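Local coordinates for fibrillarin-like rRNA/tRNA 2'-O-methyltransferase (Methanocaldococcus jannaschii, PDB 1FBN), which probably transfers methyl groups from S-adenosyl-L-methionine to ribose 2'-hydroxyls of rRNA and tRNA at sites chosen by a guide RNA, at residues Asn55-Lys58 / Leu59-Ala62; Gly86-Pro89 / Ser90-Asp94. All coordinates share one frame; numbering follows the deposited sequence.

Contact 1. Residues Asn55-Lys58 / Leu59-Ala62; sequences NKSK and LAAA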
loop_
_atom_site.group_PDB
_atom_site.type_symbol
_atom_site.label_atom_id
_atom_site.label_comp_id
_atom_site.label_asym_id
_atom_site.label_seq_id
_atom_site.Cartn_x
_atom_site.Cartn_y
_atom_site.Cartn_z
ATOM N N ASN A 55 9.335 -1.518 -9.128
ATOM C CA ASN A 55 10.386 -0.509 -9.015
ATOM C C ASN A 55 9.774 0.856 -8.700
ATOM O O ASN A 55 10.474 1.783 -8.292
ATOM C CB ASN A 55 11.178 -0.410 -10.321
ATOM C CG ASN A 55 11.946 -1.672 -10.635
ATOM O OD1 ASN A 55 12.950 -1.974 -9.992
ATOM N ND2 ASN A 55 11.481 -2.417 -11.634
ATOM N N LYS A 56 8.465 0.976 -8.911
ATOM C CA LYS A 56 7.738 2.219 -8.672
ATOM C C LYS A 56 6.714 2.127 -7.538
ATOM O O LYS A 56 6.202 3.144 -7.080
ATOM C CB LYS A 56 7.056 2.682 -9.965
ATOM C CG LYS A 56 7.950 3.521 -10.875
ATOM C CD LYS A 56 9.249 2.804 -11.219
ATOM C CE LYS A 56 10.363 3.782 -11.604
ATOM N NZ LYS A 56 11.702 3.115 -11.709
ATOM N N SER A 57 6.444 0.909 -7.071
ATOM C CA SER A 57 5.477 0.682 -6.001
ATOM C C SER A 57 5.983 -0.342 -4.987
ATOM O O SER A 57 6.206 -1.506 -5.325
ATOM C CB SER A 57 4.145 0.216 -6.597
ATOM O OG SER A 57 3.204 -0.121 -5.586
ATOM N N LYS A 58 6.138 0.090 -3.738
ATOM C CA LYS A 58 6.619 -0.786 -2.672
ATOM C C LYS A 58 5.676 -1.965 -2.398
ATOM O O LYS A 58 6.122 -3.039 -1.979
ATOM C CB LYS A 58 6.853 0.009 -1.383
ATOM C CG LYS A 58 7.935 1.074 -1.491
ATOM C CD LYS A 58 8.188 1.743 -0.146
ATOM C CE LYS A 58 9.061 2.974 -0.300
ATOM N NZ LYS A 58 8.380 4.013 -1.133
ATOM N N LEU A 59 4.377 -1.758 -2.616
ATOM C CA LEU A 59 3.393 -2.817 -2.407
ATOM C C LEU A 59 3.571 -3.889 -3.490
ATOM O O LEU A 59 3.528 -5.088 -3.198
ATOM C CB LEU A 59 1.973 -2.242 -2.416
ATOM C CG LEU A 59 0.830 -3.215 -2.129
ATOM C CD1 LEU A 59 1.120 -4.025 -0.871
ATOM C CD2 LEU A 59 -0.474 -2.446 -1.988
ATOM N N ALA A 60 3.808 -3.458 -4.731
ATOM C CA ALA A 60 4.043 -4.397 -5.831
ATOM C C ALA A 60 5.338 -5.164 -5.551
ATOM O O ALA A 60 5.418 -6.368 -5.784
ATOM C CB ALA A 60 4.151 -3.660 -7.154
ATOM N N ALA A 61 6.342 -4.456 -5.037
ATOM C CA ALA A 61 7.632 -5.052 -4.702
ATOM C C ALA A 61 7.464 -6.146 -3.648
ATOM O O ALA A 61 8.075 -7.210 -3.749
ATOM C CB ALA A 61 8.592 -3.980 -4.201
ATOM N N ALA A 62 6.622 -5.873 -2.649
ATOM C CA ALA A 62 6.356 -6.817 -1.570
ATOM C C ALA A 62 5.698 -8.077 -2.116
ATOM O O ALA A 62 6.065 -9.188 -1.732
ATOM C CB ALA A 62 5.480 -6.175 -0.501
#
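S57 reaches A60 through its side chain: OG accepts from A60 N in a weak, long hydrogen bond of 3.5 Å, nearly straight at 164°. OG can do so because it stands anti to the backbone N of S57 (chi1 175°), swung over the first turn of the helix, where CB of S57 also packs 3.9 Å from CB of A60. The carbonyl of the same residue takes A61 N at 3.0 Å from S57 O, the donor lying in the carbonyl plane. One residue on, K58 O receives A62 N at 3.0 Å, this time from a donor tilted 33° out of the plane.

Further out, the OG of S57 has a stronger partner in T88 OG1 and a weak donor in W52 NE1, which together probably restrain the hydroxyl. The K58 chain, bent at chi4, ends in a salt bridge with D150, predicted to belong to the S-adenosyl-L-methionine site. The L59 side chain touches Y148 and M222, burying this face against the methyltransferase core. OG accepting from A60 N, three residues on, makes S57 a serine N-cap of helix 58-64, while its carbonyl opens the regular helical bonding.

Contact 2. Residues Gly86-Pro89 / Ser90-Asp94; sequences GTTP and SHVAD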
loop_
_atom_site.group_PDB
_atom_site.type_symbol
_atom_site.label_atom_id
_atom_site.label_comp_id
_atom_site.label_asym_id
_atom_site.label_seq_id
_atom_site.Cartn_x
_atom_site.Cartn_y
_atom_site.Cartn_z
ATOM N N GLY A 86 0.589 9.143 -6.864
ATOM C CA GLY A 86 -0.551 8.395 -7.365
ATOM C C GLY A 86 -0.325 6.947 -7.759
ATOM O O GLY A 86 -1.294 6.215 -7.951
ATOM N N THR A 87 0.935 6.521 -7.839
ATOM C CA THR A 87 1.283 5.150 -8.242
ATOM C C THR A 87 0.581 4.045 -7.457
ATOM O O THR A 87 -0.315 3.393 -7.983
ATOM C CB THR A 87 2.812 4.912 -8.203
ATOM O OG1 THR A 87 3.468 5.872 -9.040
ATOM C CG2 THR A 87 3.153 3.519 -8.702
ATOM N N THR A 88 0.982 3.830 -6.205
ATOM C CA THR A 88 0.360 2.784 -5.398
ATOM C C THR A 88 -1.135 3.035 -5.172
ATOM O O THR A 88 -1.939 2.112 -5.304
ATOM C CB THR A 88 1.107 2.563 -4.064
ATOM O OG1 THR A 88 2.471 2.221 -4.343
ATOM C CG2 THR A 88 0.473 1.427 -3.266
ATOM N N PRO A 89 -1.532 4.286 -4.847
ATOM C CA PRO A 89 -2.958 4.563 -4.632
ATOM C C PRO A 89 -3.839 4.184 -5.825
ATOM O O PRO A 89 -4.957 3.724 -5.643
ATOM C CB PRO A 89 -2.969 6.067 -4.380
ATOM C CG PRO A 89 -1.699 6.271 -3.632
ATOM C CD PRO A 89 -0.721 5.456 -4.456
ATOM N N SER A 90 -3.338 4.351 -7.046
ATOM C CA SER A 90 -4.140 4.002 -8.217
ATOM C C SER A 90 -4.417 2.497 -8.296
ATOM O O SER A 90 -5.533 2.081 -8.612
ATOM C CB SER A 90 -3.487 4.505 -9.507
ATOM O OG SER A 90 -2.246 3.874 -9.755
ATOM N N HIS A 91 -3.407 1.690 -7.978
ATOM C CA HIS A 91 -3.552 0.236 -8.009
ATOM C C HIS A 91 -4.409 -0.277 -6.862
ATOM O O HIS A 91 -5.165 -1.232 -7.029
ATOM C CB HIS A 91 -2.184 -0.450 -8.008
ATOM C CG HIS A 91 -1.493 -0.420 -9.336
ATOM N ND1 HIS A 91 -0.471 0.459 -9.628
ATOM C CD2 HIS A 91 -1.674 -1.166 -10.450
ATOM C CE1 HIS A 91 -0.053 0.250 -10.865
ATOM N NE2 HIS A 91 -0.766 -0.732 -11.385
ATOM N N VAL A 92 -4.283 0.351 -5.695
ATOM C CA VAL A 92 -5.076 -0.043 -4.533
ATOM C C VAL A 92 -6.553 0.239 -4.829
ATOM O O VAL A 92 -7.426 -0.536 -4.438
ATOM C CB VAL A 92 -4.632 0.707 -3.251
ATOM C CG1 VAL A 92 -5.612 0.449 -2.116
ATOM C CG2 VAL A 92 -3.231 0.258 -2.837
ATOM N N ALA A 93 -6.813 1.328 -5.556
ATOM C CA ALA A 93 -8.172 1.721 -5.937
ATOM C C ALA A 93 -8.761 0.715 -6.928
ATOM O O ALA A 93 -9.969 0.470 -6.934
ATOM C CB ALA A 93 -8.164 3.113 -6.540
ATOM N N ASP A 94 -7.904 0.151 -7.775
ATOM C CA ASP A 94 -8.327 -0.858 -8.743
ATOM C C ASP A 94 -8.774 -2.109 -7.998
ATOM O O ASP A 94 -9.799 -2.700 -8.326
ATOM C CB ASP A 94 -7.173 -1.238 -9.674
ATOM C CG ASP A 94 -6.908 -0.202 -10.743
ATOM O OD1 ASP A 94 -7.727 0.725 -10.924
ATOM O OD2 ASP A 94 -5.871 -0.325 -11.424
#
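Hydrogen bonds gather on the carbonyl of T87, which S90 and H91 both approach. S90 OG donates to T87 O at 2.7 Å, the hydroxyl lying between the backbone N and carbonyl carbon of its own residue (chi1 65°) and thus folded back over the preceding turn. H91 ND1 adds a weak bond of 3.4 Å to T87 O, which sits at the edge of the imidazole near its plane. S90 N gives T87 O a further weak bond. Replacing S90 by an alanine would probably leave T87 O, within this turn, to the weak bonds from H91 ND1 and S90 N and deprive R50 NH2, the other partner of OG, of a hydrogen bond.

Regular helical bonds run alongside: S90 N to G86 O at 2.9 Å, V92 N to T88 O at 3.0 Å, nearly along the C=O axis, and A93 N to P89 O at 3.0 Å. P89 lacks an N-H to give but suits the first turn, and G86, at the N-cap, has backbone angles (phi 114°) that call for glycine. Helix 87-95 is the helix of the beta-alpha-beta crossover that links the parallel strands 77-81 and 100-105 of the Rossmann-like methyltransferase fold, and its start carries T87 and T88, predicted to bind S-adenosyl-L-methionine.

Apolar contact is slighter. CG2 of T88 meets CG2 of V92 at 3.9 Å; apart from this, the same V92 methyl packs against the polar T88 O, 3.3 Å from CG2. The H91 ring stacks with W52.

Contact 1 comes first along the chain, at the start of helix 58-64, and contact 2 follows at the start of helix 87-95; their centres are 11 Å apart. The two helix beginnings touch directly. S57 OG lies 2.8 Å from T88 OG1, a probable hydrogen bond between an N-cap serine and a first-turn threonine, while L59 CD2 packs 4.0 Å from V92 CG2 and K56 O lies against CG2 of T87. Helix 58-64 follows the antiparallel N-terminal sheet, whereas 87-95 connects two parallel strands of the mixed seven-stranded sheet. Their junction therefore joins the chain leaving the first sheet to the predicted S-adenosyl-L-methionine site.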